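Local atomic coordinates of Non-structural protein (Porcine reproductive and respiratory syndrome virus, PDB entry 3IFU), a protein that supplies, as the N-terminal piece of a viral polyprotein, a zinc-binding papain-like cysteine protease that probably also inhibits host interferon-beta production. Residues Arg15-Glu20 with Tyr24-Leu29; Ala75-Ala80 with Ala103-Ala108; Cys126-Ile131 with Glu171-Phe176; Tyr141-His146 with Lys150-Ala155. All coordinates share one frame; numbering follows the deposited sequence.

Contact 1: Arg15-Glu20 with Tyr24-Leu29; sequences RVFVAE and YCTRCL. With ZN (zinc ion), chain C.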
loop_
_atom_site.group_PDB
_atom_site.type_symbol
_atom_site.label_atom_id
_atom_site.label_comp_id
_atom_site.label_asym_id
_atom_site.label_seq_id
_atom_site.Cartn_x
_atom_site.Cartn_y
_atom_site.Cartn_z
ATOM N N ARG A 15 -6.169 -18.792 -8.753
ATOM C CA ARG A 15 -4.815 -18.321 -8.457
ATOM C C ARG A 15 -4.646 -17.477 -7.189
ATOM O O ARG A 15 -5.580 -16.841 -6.687
ATOM C CB ARG A 15 -4.239 -17.571 -9.658
ATOM C CG ARG A 15 -4.062 -18.467 -10.872
ATOM C CD ARG A 15 -3.367 -17.749 -12.001
ATOM N NE ARG A 15 -3.388 -18.529 -13.233
ATOM C CZ ARG A 15 -4.470 -18.709 -13.981
ATOM N NH1 ARG A 15 -4.401 -19.432 -15.088
ATOM N NH2 ARG A 15 -5.622 -18.162 -13.620
ATOM N N VAL A 16 -3.414 -17.473 -6.696
ATOM C CA VAL A 16 -3.063 -16.779 -5.476
ATOM C C VAL A 16 -1.939 -15.752 -5.643
ATOM O O VAL A 16 -1.126 -15.849 -6.561
ATOM C CB VAL A 16 -2.649 -17.830 -4.410
ATOM C CG1 VAL A 16 -1.836 -17.182 -3.315
ATOM C CG2 VAL A 16 -3.895 -18.498 -3.832
ATOM N N PHE A 17 -1.912 -14.765 -4.753
ATOM C CA PHE A 17 -0.862 -13.748 -4.753
ATOM C C PHE A 17 -0.474 -13.494 -3.303
ATOM O O PHE A 17 -1.213 -13.852 -2.394
ATOM C CB PHE A 17 -1.333 -12.455 -5.451
ATOM C CG PHE A 17 -2.423 -11.699 -4.726
ATOM C CD1 PHE A 17 -2.112 -10.784 -3.717
ATOM C CD2 PHE A 17 -3.765 -11.853 -5.101
ATOM C CE1 PHE A 17 -3.124 -10.028 -3.095
ATOM C CE2 PHE A 17 -4.777 -11.107 -4.489
ATOM C CZ PHE A 17 -4.456 -10.191 -3.486
ATOM N N VAL A 18 0.695 -12.906 -3.082
ATOM C CA VAL A 18 1.152 -12.633 -1.726
ATOM C C VAL A 18 1.368 -11.138 -1.480
ATOM O O VAL A 18 2.083 -10.469 -2.229
ATOM C CB VAL A 18 2.459 -13.399 -1.436
ATOM C CG1 VAL A 18 2.827 -13.287 0.027
ATOM C CG2 VAL A 18 2.291 -14.844 -1.823
ATOM N N ALA A 19 0.718 -10.622 -0.437
ATOM C CA ALA A 19 0.818 -9.212 -0.042
ATOM C C ALA A 19 1.264 -9.234 1.414
ATOM O O ALA A 19 0.642 -9.887 2.256
ATOM C CB ALA A 19 -0.524 -8.518 -0.183
ATOM N N GLU A 20 2.344 -8.517 1.706
ATOM C CA GLU A 20 2.916 -8.517 3.042
ATOM C C GLU A 20 3.005 -9.985 3.473
ATOM O O GLU A 20 3.596 -10.798 2.764
ATOM C CB GLU A 20 2.071 -7.671 4.000
ATOM C CG GLU A 20 2.114 -6.183 3.640
ATOM C CD GLU A 20 1.957 -5.254 4.839
ATOM O OE1 GLU A 20 2.709 -5.417 5.823
ATOM O OE2 GLU A 20 1.096 -4.349 4.793
ATOM N N TYR A 24 -3.345 -14.262 -0.603
ATOM C CA TYR A 24 -4.702 -13.843 -0.954
ATOM C C TYR A 24 -5.147 -14.498 -2.248
ATOM O O TYR A 24 -4.325 -14.903 -3.063
ATOM C CB TYR A 24 -4.794 -12.320 -1.144
ATOM C CG TYR A 24 -4.607 -11.457 0.090
ATOM C CD1 TYR A 24 -3.347 -10.984 0.456
ATOM C CD2 TYR A 24 -5.703 -11.072 0.863
ATOM C CE1 TYR A 24 -3.187 -10.142 1.558
ATOM C CE2 TYR A 24 -5.555 -10.234 1.966
ATOM C CZ TYR A 24 -4.299 -9.772 2.307
ATOM O OH TYR A 24 -4.170 -8.929 3.385
ATOM N N CYS A 25 -6.458 -14.582 -2.434
ATOM C CA CYS A 25 -7.023 -15.166 -3.634
ATOM C C CYS A 25 -7.123 -14.107 -4.721
ATOM O O CYS A 25 -7.547 -12.980 -4.469
ATOM C CB CYS A 25 -8.410 -15.722 -3.346
ATOM S SG CYS A 25 -9.323 -16.174 -4.833
ATOM N N THR A 26 -6.729 -14.476 -5.932
ATOM C CA THR A 26 -6.771 -13.576 -7.073
ATOM C C THR A 26 -8.204 -13.224 -7.478
ATOM O O THR A 26 -8.464 -12.150 -8.014
ATOM C CB THR A 26 -6.032 -14.217 -8.267
ATOM O OG1 THR A 26 -4.617 -14.095 -8.069
ATOM C CG2 THR A 26 -6.407 -13.548 -9.561
ATOM N N ARG A 27 -9.134 -14.131 -7.201
ATOM C CA ARG A 27 -10.540 -13.940 -7.554
ATOM C C ARG A 27 -11.387 -13.037 -6.657
ATOM O O ARG A 27 -12.044 -12.122 -7.153
ATOM C CB ARG A 27 -11.243 -15.299 -7.660
ATOM C CG ARG A 27 -11.121 -15.971 -9.006
ATOM C CD ARG A 27 -12.494 -16.449 -9.471
ATOM N NE ARG A 27 -12.826 -17.816 -9.070
ATOM C CZ ARG A 27 -12.221 -18.907 -9.542
ATOM N NH1 ARG A 27 -11.241 -18.802 -10.432
ATOM N NH2 ARG A 27 -12.609 -20.110 -9.135
ATOM N N CYS A 28 -11.389 -13.305 -5.351
ATOM C CA CYS A 28 -12.201 -12.540 -4.402
ATOM C C CYS A 28 -11.426 -11.615 -3.470
ATOM O O CYS A 28 -12.029 -10.926 -2.648
ATOM C CB CYS A 28 -13.043 -13.491 -3.550
ATOM S SG CYS A 28 -12.077 -14.510 -2.415
ATOM N N LEU A 29 -10.098 -11.619 -3.580
ATOM C CA LEU A 29 -9.249 -10.759 -2.757
ATOM C C LEU A 29 -9.354 -11.038 -1.256
ATOM O O LEU A 29 -9.016 -10.186 -0.432
ATOM C CB LEU A 29 -9.584 -9.292 -3.038
ATOM C CG LEU A 29 -9.595 -8.937 -4.527
ATOM C CD1 LEU A 29 -10.229 -7.570 -4.764
ATOM C CD2 LEU A 29 -8.170 -8.985 -5.046
HETATM ZN ZN ZN C . -11.395 -16.540 -3.593
HETATM O O HOH W 1 -1.376 -8.604 3.393
#
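Phe17 places CG between its backbone N and carbonyl carbon (chi1 67°), while Tyr24 holds its own beside the backbone N (chi1 -68°). Both side chains rise from the same face of the hairpin, and these torsions swing the Phe17 ring under Tyr24 CB; the rings lie at 16° to each other but are offset so far that they hardly overlap, centroids 5.4 Å apart. Ala19 is small enough to let its CB approach Tyr24 CE1 at 3.6 Å. Backbone bonds pair Phe17 with Tyr24 in both directions, and Thr26 N reaches Arg15 O at 2.7 Å. One water joins Ala19 O to Tyr24 OH, giving the phenol a polar partner. Val16 and Cys25 occupy the other face. Cys25 SG binds zinc at 2.4 Å, as does Cys28 SG, with Cys8 and Cys10 completing the site. Cys25 SG also accepts Cys28 N at 3.6 Å and, weakly, Arg27 N. The turn after the second strand thus probably stabilises the thiolate it presents to the zinc.

Contact 2: Ala75-Ala80 with Ala103-Ala108; sequences ACWLSA and AEIYRA. With ZN (zinc ion), chain B.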
loop_
_atom_site.group_PDB
_atom_site.type_symbol
_atom_site.label_atom_id
_atom_site.label_comp_id
_atom_site.label_asym_id
_atom_site.label_seq_id
_atom_site.Cartn_x
_atom_site.Cartn_y
_atom_site.Cartn_z
ATOM N N ALA A 75 9.407 -18.583 -5.854
ATOM C CA ALA A 75 8.496 -17.852 -6.725
ATOM C C ALA A 75 8.144 -16.520 -6.078
ATOM O O ALA A 75 6.979 -16.250 -5.782
ATOM C CB ALA A 75 7.232 -18.676 -6.971
ATOM N N CYS A 76 9.157 -15.689 -5.861
ATOM C CA CYS A 76 8.939 -14.404 -5.226
ATOM C C CYS A 76 8.067 -13.469 -6.072
ATOM O O CYS A 76 7.591 -12.448 -5.577
ATOM C CB CYS A 76 10.285 -13.746 -4.871
ATOM S SG CYS A 76 11.423 -13.357 -6.235
ATOM N N TRP A 77 7.852 -13.825 -7.340
ATOM C CA TRP A 77 7.015 -13.016 -8.222
ATOM C C TRP A 77 5.563 -13.037 -7.758
ATOM O O TRP A 77 4.770 -12.189 -8.156
ATOM C CB TRP A 77 7.084 -13.510 -9.671
ATOM C CG TRP A 77 6.999 -14.997 -9.813
ATOM C CD1 TRP A 77 8.046 -15.871 -9.873
ATOM C CD2 TRP A 77 5.808 -15.792 -9.885
ATOM N NE1 TRP A 77 7.585 -17.158 -9.977
ATOM C CE2 TRP A 77 6.213 -17.140 -9.991
ATOM C CE3 TRP A 77 4.436 -15.496 -9.870
ATOM C CZ2 TRP A 77 5.296 -18.198 -10.086
ATOM C CZ3 TRP A 77 3.520 -16.549 -9.964
ATOM C CH2 TRP A 77 3.958 -17.883 -10.072
ATOM N N LEU A 78 5.216 -14.010 -6.920
ATOM C CA LEU A 78 3.857 -14.116 -6.394
ATOM C C LEU A 78 3.574 -12.879 -5.556
ATOM O O LEU A 78 2.417 -12.506 -5.318
ATOM C CB LEU A 78 3.705 -15.370 -5.524
ATOM C CG LEU A 78 3.471 -16.702 -6.238
ATOM C CD1 LEU A 78 3.472 -17.831 -5.232
ATOM C CD2 LEU A 78 2.148 -16.653 -6.968
ATOM N N SER A 79 4.659 -12.250 -5.119
ATOM C CA SER A 79 4.607 -11.049 -4.306
ATOM C C SER A 79 4.487 -9.771 -5.150
ATOM O O SER A 79 4.147 -8.714 -4.632
ATOM C CB SER A 79 5.867 -11.007 -3.435
ATOM O OG SER A 79 5.999 -9.776 -2.762
ATOM N N ALA A 80 4.751 -9.864 -6.453
ATOM C CA ALA A 80 4.672 -8.696 -7.326
ATOM C C ALA A 80 3.326 -8.549 -8.038
ATOM O O ALA A 80 3.029 -7.488 -8.604
ATOM C CB ALA A 80 5.794 -8.736 -8.346
ATOM N N ALA A 103 -2.572 -14.165 -14.426
ATOM C CA ALA A 103 -2.514 -15.121 -15.532
ATOM C C ALA A 103 -1.221 -14.993 -16.328
ATOM O O ALA A 103 -0.592 -15.996 -16.656
ATOM C CB ALA A 103 -3.732 -14.933 -16.466
ATOM N N GLU A 104 -0.833 -13.761 -16.650
ATOM C CA GLU A 104 0.395 -13.527 -17.400
ATOM C C GLU A 104 1.612 -14.052 -16.643
ATOM O O GLU A 104 2.375 -14.861 -17.159
ATOM C CB GLU A 104 0.598 -12.034 -17.667
ATOM C CG GLU A 104 -0.110 -11.495 -18.883
ATOM C CD GLU A 104 0.360 -12.141 -20.180
ATOM O OE1 GLU A 104 1.534 -12.577 -20.252
ATOM O OE2 GLU A 104 -0.444 -12.196 -21.133
ATOM N N ILE A 105 1.775 -13.584 -15.411
ATOM C CA ILE A 105 2.903 -13.969 -14.573
ATOM C C ILE A 105 2.930 -15.474 -14.288
ATOM O O ILE A 105 3.972 -16.117 -14.451
ATOM C CB ILE A 105 2.897 -13.128 -13.259
ATOM C CG1 ILE A 105 3.176 -11.653 -13.601
ATOM C CG2 ILE A 105 3.937 -13.645 -12.288
ATOM C CD1 ILE A 105 3.170 -10.712 -12.430
ATOM N N TYR A 106 1.794 -16.038 -13.885
ATOM C CA TYR A 106 1.716 -17.474 -13.624
ATOM C C TYR A 106 2.168 -18.261 -14.852
ATOM O O TYR A 106 2.931 -19.224 -14.739
ATOM C CB TYR A 106 0.285 -17.892 -13.278
ATOM C CG TYR A 106 -0.010 -17.918 -11.809
ATOM C CD1 TYR A 106 0.007 -16.748 -11.055
ATOM C CD2 TYR A 106 -0.320 -19.114 -11.167
ATOM C CE1 TYR A 106 -0.277 -16.764 -9.702
ATOM C CE2 TYR A 106 -0.606 -19.144 -9.806
ATOM C CZ TYR A 106 -0.579 -17.966 -9.080
ATOM O OH TYR A 106 -0.818 -17.987 -7.729
ATOM N N ARG A 107 1.682 -17.856 -16.023
ATOM C CA ARG A 107 2.039 -18.526 -17.264
ATOM C C ARG A 107 3.555 -18.501 -17.473
ATOM O O ARG A 107 4.182 -19.534 -17.709
ATOM C CB ARG A 107 1.336 -17.855 -18.445
ATOM C CG ARG A 107 1.697 -18.467 -19.777
ATOM C CD ARG A 107 0.744 -18.059 -20.874
ATOM N NE ARG A 107 0.976 -16.707 -21.360
ATOM C CZ ARG A 107 0.269 -16.148 -22.339
ATOM N NH1 ARG A 107 -0.707 -16.833 -22.918
ATOM N NH2 ARG A 107 0.542 -14.915 -22.748
ATOM N N ALA A 108 4.136 -17.312 -17.381
ATOM C CA ALA A 108 5.568 -17.146 -17.557
ATOM C C ALA A 108 6.350 -17.844 -16.436
ATOM O O ALA A 108 7.516 -18.205 -16.623
ATOM C CB ALA A 108 5.914 -15.660 -17.594
HETATM ZN ZN ZN B . 13.295 -14.938 -5.541
#
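Aromatic contact comes first: the six-membered ring of Trp77 turns its edge to the face of Tyr106 in a T-shaped pair, planes at 78° and centroids 5.3 Å apart. Trp77 CZ3 makes the approach, 3.7 Å from Tyr106 CD1. A chi1 of 44° swings the indole out toward helix 94-108, and its breadth lets one side chain meet two helix residues.

Apolar packing fills in the rest. The branch methyl CG2 of Ile105 lies obliquely against the benzo part of Trp77, and Leu78 CD2 comes 3.7 Å from Tyr106 CE1, the two side chains crossing at about a right angle. Within 75-80, Ala75 CB and Leu78 CG lie over the rim of one indole face.

Polar and metal bonds lead out of the contact. Tyr106 OH, buried, is hydrogen-bonded to Val16 O of the zinc-finger hairpin, a role that suits a tyrosine. Cys76 SG binds zinc at 2.5 Å together with Cys70, His146 and the C-terminal carboxylate of Met180. The placing of Cys76 and Trp77 ahead of helix 81-87 is consistent with the papain-like fold, in which a Cys-Trp pair stands at the start of a helix.

Contact 3: Cys126-Ile131 with Glu171-Phe176; sequences CRWYPI and EDFCPF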
loop_
_atom_site.group_PDB
_atom_site.type_symbol
_atom_site.label_atom_id
_atom_site.label_comp_id
_atom_site.label_asym_id
_atom_site.label_seq_id
_atom_site.Cartn_x
_atom_site.Cartn_y
_atom_site.Cartn_z
ATOM N N CYS A 126 4.293 3.284 -14.314
ATOM C CA CYS A 126 5.280 2.786 -13.362
ATOM C C CYS A 126 6.698 3.101 -13.829
ATOM O O CYS A 126 6.998 3.052 -15.019
ATOM C CB CYS A 126 5.127 1.272 -13.154
ATOM S SG CYS A 126 3.573 0.745 -12.390
ATOM N N ARG A 127 7.563 3.422 -12.875
ATOM C CA ARG A 127 8.950 3.749 -13.163
ATOM C C ARG A 127 9.806 3.098 -12.098
ATOM O O ARG A 127 9.360 2.950 -10.962
ATOM C CB ARG A 127 9.152 5.264 -13.110
ATOM C CG ARG A 127 8.311 6.057 -14.112
ATOM C CD ARG A 127 8.916 6.037 -15.522
ATOM N NE ARG A 127 8.065 6.713 -16.505
ATOM C CZ ARG A 127 6.934 6.214 -17.009
ATOM N NH1 ARG A 127 6.497 5.019 -16.638
ATOM N NH2 ARG A 127 6.229 6.921 -17.881
ATOM N N TRP A 128 11.020 2.689 -12.461
ATOM C CA TRP A 128 11.942 2.095 -11.495
ATOM C C TRP A 128 12.746 3.234 -10.886
ATOM O O TRP A 128 12.957 4.260 -11.526
ATOM C CB TRP A 128 12.904 1.107 -12.160
ATOM C CG TRP A 128 12.291 -0.211 -12.504
ATOM C CD1 TRP A 128 11.903 -0.638 -13.742
ATOM C CD2 TRP A 128 11.966 -1.273 -11.591
ATOM N NE1 TRP A 128 11.355 -1.900 -13.659
ATOM C CE2 TRP A 128 11.380 -2.312 -12.350
ATOM C CE3 TRP A 128 12.112 -1.445 -10.206
ATOM C CZ2 TRP A 128 10.938 -3.511 -11.769
ATOM C CZ3 TRP A 128 11.671 -2.639 -9.627
ATOM C CH2 TRP A 128 11.091 -3.654 -10.411
ATOM N N TYR A 129 13.186 3.063 -9.648
ATOM C CA TYR A 129 13.970 4.091 -8.984
ATOM C C TYR A 129 15.025 3.425 -8.129
ATOM O O TYR A 129 14.778 2.369 -7.533
ATOM C CB TYR A 129 13.093 4.951 -8.074
ATOM C CG TYR A 129 12.058 5.795 -8.780
ATOM C CD1 TYR A 129 12.341 7.104 -9.160
ATOM C CD2 TYR A 129 10.793 5.284 -9.063
ATOM C CE1 TYR A 129 11.387 7.887 -9.801
ATOM C CE2 TYR A 129 9.834 6.053 -9.706
ATOM C CZ TYR A 129 10.132 7.355 -10.073
ATOM O OH TYR A 129 9.179 8.118 -10.714
ATOM N N PRO A 130 16.231 4.011 -8.079
ATOM C CA PRO A 130 17.308 3.442 -7.263
ATOM C C PRO A 130 16.899 3.731 -5.828
ATOM O O PRO A 130 16.636 4.879 -5.489
ATOM C CB PRO A 130 18.527 4.262 -7.673
ATOM C CG PRO A 130 18.203 4.670 -9.086
ATOM C CD PRO A 130 16.751 5.049 -8.986
ATOM N N ILE A 131 16.820 2.706 -4.991
ATOM C CA ILE A 131 16.417 2.932 -3.610
ATOM C C ILE A 131 17.437 3.827 -2.911
ATOM O O ILE A 131 18.629 3.532 -2.905
ATOM C CB ILE A 131 16.279 1.605 -2.833
ATOM C CG1 ILE A 131 15.200 0.730 -3.472
ATOM C CG2 ILE A 131 15.925 1.894 -1.388
ATOM C CD1 ILE A 131 15.193 -0.706 -2.969
ATOM N N GLU A 171 12.935 3.800 -19.855
ATOM C CA GLU A 171 12.029 2.673 -19.999
ATOM C C GLU A 171 12.661 1.360 -20.441
ATOM O O GLU A 171 12.007 0.321 -20.416
ATOM C CB GLU A 171 10.871 3.028 -20.924
ATOM C CG GLU A 171 11.251 3.618 -22.242
ATOM C CD GLU A 171 10.024 4.065 -23.007
ATOM O OE1 GLU A 171 9.098 3.236 -23.171
ATOM O OE2 GLU A 171 9.984 5.241 -23.435
ATOM N N ASP A 172 13.922 1.391 -20.846
ATOM C CA ASP A 172 14.576 0.154 -21.258
ATOM C C ASP A 172 15.179 -0.562 -20.045
ATOM O O ASP A 172 15.565 -1.728 -20.133
ATOM C CB ASP A 172 15.672 0.421 -22.309
ATOM C CG ASP A 172 16.080 1.888 -22.385
ATOM O OD1 ASP A 172 15.265 2.715 -22.855
ATOM O OD2 ASP A 172 17.217 2.217 -21.976
ATOM N N PHE A 173 15.230 0.135 -18.912
ATOM C CA PHE A 173 15.801 -0.426 -17.697
ATOM C C PHE A 173 14.884 -1.332 -16.885
ATOM O O PHE A 173 13.684 -1.073 -16.740
ATOM C CB PHE A 173 16.301 0.684 -16.769
ATOM C CG PHE A 173 16.986 0.167 -15.540
ATOM C CD1 PHE A 173 18.336 -0.159 -15.572
ATOM C CD2 PHE A 173 16.266 -0.070 -14.370
ATOM C CE1 PHE A 173 18.962 -0.716 -14.462
ATOM C CE2 PHE A 173 16.887 -0.631 -13.248
ATOM C CZ PHE A 173 18.238 -0.955 -13.299
ATOM N N CYS A 174 15.489 -2.383 -16.339
ATOM C CA CYS A 174 14.815 -3.357 -15.491
ATOM C C CYS A 174 15.908 -3.960 -14.612
ATOM O O CYS A 174 16.875 -4.513 -15.120
ATOM C CB CYS A 174 14.153 -4.458 -16.328
ATOM S SG CYS A 174 13.172 -5.648 -15.355
ATOM N N PRO A 175 15.769 -3.859 -13.283
ATOM C CA PRO A 175 16.761 -4.395 -12.344
ATOM C C PRO A 175 17.142 -5.858 -12.556
ATOM O O PRO A 175 18.233 -6.281 -12.186
ATOM C CB PRO A 175 16.096 -4.178 -10.984
ATOM C CG PRO A 175 15.278 -2.945 -11.212
ATOM C CD PRO A 175 14.654 -3.227 -12.559
ATOM N N PHE A 176 16.246 -6.623 -13.164
ATOM C CA PHE A 176 16.486 -8.048 -13.359
ATOM C C PHE A 176 16.160 -8.563 -14.759
ATOM O O PHE A 176 15.536 -7.872 -15.569
ATOM C CB PHE A 176 15.656 -8.826 -12.341
ATOM C CG PHE A 176 14.198 -8.451 -12.357
ATOM C CD1 PHE A 176 13.342 -8.966 -13.324
ATOM C CD2 PHE A 176 13.690 -7.543 -11.433
ATOM C CE1 PHE A 176 12.005 -8.579 -13.370
ATOM C CE2 PHE A 176 12.357 -7.151 -11.474
ATOM C CZ PHE A 176 11.514 -7.669 -12.442
#
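Strand 127-130, an edge strand within this chain of the four-stranded antiparallel protease-domain sheet, presents Trp128 to the C-terminal tail, where Pro175 meets it. The pyrrolidine lies over the indole face: Pro175 CD is 3.5 Å from the centroid of the five-membered ring and only 16° off its normal, a CH-pi contact. Pro175 CG follows over the benzo half, 3.6 Å from Trp128 CE3. A proline suits the place because its polarised CH2 groups pair well with an electron-rich indole.

Two phenylalanines meet other parts of the tryptophan. A chi1 of 53° folds the Phe176 ring back over its own main chain, bringing CE2 to 3.9 Å from Trp128 CH2; the ring planes are perpendicular, but the approach is oblique. Phe173 puts the edge of its ring near the stem, CD2 4.2 Å from Trp128 CB. Between them Cys174 SG makes a more distant, oblique sulfur-aromatic contact with the indole, and lies 3.7 Å above the plane of the Phe176 ring.

Leu159 of the adjacent strand 157-160 and Ala142 of the next strand also touch Trp128, and Ala142 touches Phe176 too. A proline-tryptophan CH-pi contact flanked by phenylalanines thus joins the sheet to the irregular C-terminal tail that runs on to the zinc ligand Met180.

Contact 4: Tyr141-His146 with Lys150-Ala155; sequences YANSLH and KPFPGA. With ZN (zinc ion), chain B.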
loop_
_atom_site.group_PDB
_atom_site.type_symbol
_atom_site.label_atom_id
_atom_site.label_comp_id
_atom_site.label_asym_id
_atom_site.label_seq_id
_atom_site.Cartn_x
_atom_site.Cartn_y
_atom_site.Cartn_z
ATOM N N TYR A 141 9.828 -4.048 -4.888
ATOM C CA TYR A 141 11.226 -3.832 -4.560
ATOM C C TYR A 141 11.976 -4.940 -5.244
ATOM O O TYR A 141 11.463 -6.048 -5.354
ATOM C CB TYR A 141 11.411 -3.880 -3.050
ATOM C CG TYR A 141 10.750 -2.701 -2.387
ATOM C CD1 TYR A 141 11.493 -1.587 -2.009
ATOM C CD2 TYR A 141 9.361 -2.659 -2.220
ATOM C CE1 TYR A 141 10.874 -0.456 -1.486
ATOM C CE2 TYR A 141 8.733 -1.531 -1.696
ATOM C CZ TYR A 141 9.496 -0.431 -1.334
ATOM O OH TYR A 141 8.889 0.702 -0.843
ATOM N N ALA A 142 13.184 -4.656 -5.716
ATOM C CA ALA A 142 13.924 -5.683 -6.426
ATOM C C ALA A 142 15.413 -5.452 -6.546
ATOM O O ALA A 142 15.932 -4.395 -6.195
ATOM C CB ALA A 142 13.328 -5.842 -7.826
ATOM N N ASN A 143 16.089 -6.485 -7.034
ATOM C CA ASN A 143 17.515 -6.453 -7.318
ATOM C C ASN A 143 17.638 -7.279 -8.592
ATOM O O ASN A 143 16.654 -7.412 -9.319
ATOM C CB ASN A 143 18.371 -7.001 -6.151
ATOM C CG ASN A 143 18.068 -8.446 -5.783
ATOM O OD1 ASN A 143 18.489 -8.912 -4.723
ATOM N ND2 ASN A 143 17.359 -9.160 -6.642
ATOM N N SER A 144 18.806 -7.840 -8.869
ATOM C CA SER A 144 18.990 -8.605 -10.099
ATOM C C SER A 144 18.436 -10.035 -10.121
ATOM O O SER A 144 18.424 -10.681 -11.171
ATOM C CB SER A 144 20.478 -8.622 -10.473
ATOM O OG SER A 144 21.258 -9.248 -9.467
ATOM N N LEU A 145 17.957 -10.527 -8.983
ATOM C CA LEU A 145 17.426 -11.887 -8.921
ATOM C C LEU A 145 16.059 -12.025 -8.281
ATOM O O LEU A 145 15.333 -12.973 -8.578
ATOM C CB LEU A 145 18.402 -12.797 -8.165
ATOM C CG LEU A 145 19.608 -13.309 -8.961
ATOM C CD1 LEU A 145 20.796 -13.517 -8.029
ATOM C CD2 LEU A 145 19.234 -14.602 -9.684
ATOM N N HIS A 146 15.692 -11.095 -7.407
ATOM C CA HIS A 146 14.412 -11.216 -6.724
ATOM C C HIS A 146 13.567 -9.956 -6.668
ATOM O O HIS A 146 14.036 -8.861 -6.963
ATOM C CB HIS A 146 14.673 -11.713 -5.311
ATOM C CG HIS A 146 15.671 -12.826 -5.248
ATOM N ND1 HIS A 146 15.359 -14.127 -5.576
ATOM C CD2 HIS A 146 16.989 -12.824 -4.935
ATOM C CE1 HIS A 146 16.437 -14.880 -5.463
ATOM N NE2 HIS A 146 17.439 -14.113 -5.076
ATOM N N LYS A 150 7.617 -5.482 -0.541
ATOM C CA LYS A 150 8.157 -4.714 0.575
ATOM C C LYS A 150 9.682 -4.696 0.473
ATOM O O LYS A 150 10.278 -5.566 -0.158
ATOM C CB LYS A 150 7.717 -5.335 1.907
ATOM C CG LYS A 150 6.274 -5.017 2.295
ATOM C CD LYS A 150 6.131 -3.547 2.687
ATOM C CE LYS A 150 4.743 -3.213 3.224
ATOM N NZ LYS A 150 3.693 -3.314 2.170
ATOM N N PRO A 151 10.329 -3.690 1.078
ATOM C CA PRO A 151 11.789 -3.577 1.045
ATOM C C PRO A 151 12.438 -4.797 1.681
ATOM O O PRO A 151 11.836 -5.450 2.532
ATOM C CB PRO A 151 12.055 -2.313 1.859
ATOM C CG PRO A 151 10.815 -1.517 1.676
ATOM C CD PRO A 151 9.743 -2.561 1.817
ATOM N N PHE A 152 13.657 -5.106 1.259
ATOM C CA PHE A 152 14.385 -6.237 1.819
ATOM C C PHE A 152 15.891 -6.049 1.696
ATOM O O PHE A 152 16.366 -5.286 0.856
ATOM C CB PHE A 152 13.964 -7.567 1.154
ATOM C CG PHE A 152 14.238 -7.650 -0.336
ATOM C CD1 PHE A 152 13.273 -7.253 -1.262
ATOM C CD2 PHE A 152 15.446 -8.179 -0.811
ATOM C CE1 PHE A 152 13.501 -7.385 -2.640
ATOM C CE2 PHE A 152 15.693 -8.319 -2.190
ATOM C CZ PHE A 152 14.721 -7.924 -3.107
ATOM N N PRO A 153 16.661 -6.724 2.555
ATOM C CA PRO A 153 18.120 -6.616 2.513
ATOM C C PRO A 153 18.617 -7.039 1.132
ATOM O O PRO A 153 18.456 -8.195 0.739
ATOM C CB PRO A 153 18.561 -7.586 3.604
ATOM C CG PRO A 153 17.447 -7.482 4.602
ATOM C CD PRO A 153 16.230 -7.534 3.706
ATOM N N GLY A 154 19.210 -6.105 0.397
ATOM C CA GLY A 154 19.698 -6.425 -0.929
ATOM C C GLY A 154 18.997 -5.655 -2.035
ATOM O O GLY A 154 19.628 -5.296 -3.025
ATOM N N ALA A 155 17.699 -5.397 -1.882
ATOM C CA ALA A 155 16.948 -4.663 -2.903
ATOM C C ALA A 155 17.687 -3.384 -3.310
ATOM O O ALA A 155 18.230 -2.676 -2.466
ATOM C CB ALA A 155 15.552 -4.328 -2.391
HETATM ZN ZN ZN B . 13.295 -14.938 -5.541
#
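Tyr141 and Pro151 form the close-packed end of this contact. Pro151 CG sits over one face of the phenol ring, 3.6 Å from its centroid and 23° off the normal, so the puckered pyrrolidine points its CG at the flat ring as a CH-pi pair. The Lys150 carbonyl carbon approaches the same ring obliquely, 3.4 Å from Tyr141 CD2. Phe152 fills the middle: its chi1 of 62° turns the ring back to strand 140-142, where it offers its edge to two backbone oxygens, CE1 lying 3.6 Å from Tyr141 O and CZ 4.0 Å from His146 O. Ala155 CB, small enough to fit, lies over the centre of that ring, 3.6 Å above the plane, and Ala155 CA gives a CA-H...O contact of 3.5 Å to Ala142 O.

The outer side is looser. Gly154 is exposed in a turn closed by Ala155 N on Phe152 O, taking a positive phi (116°) that a residue without CB accepts readily. Lys150 directs its CB away from strand 140-142; its amine has a weak, long ion pair with Glu20. At the far end His146 ND1 binds zinc at 2.2 Å, beside Cys70, Cys76 and the Met180 carboxylate. The loop between two strands of the protease sheet therefore folds back over a beta hairpin whose turn supplies a zinc ligand.

In the fold
From the N terminus, contact 1 closes a tight hairpin in the zinc finger, with its own zinc ion. Contact 2 follows in series, closing a loop that holds helix 81-87 and most of helix 94-108; a backbone hydrogen bond from Val18 N to Leu78 O helps join the zinc-finger hairpin to the protease domain. Contact 3 then spans the longest loop, from strand 127-130 to the tail, and contact 4, another short closure, is nested inside it. Phe176 packs on Asn143 and Ser144, joining the two. Contacts 2 and 4 share the second zinc ion through Cys76 and His146, tying the helical part to the sheet.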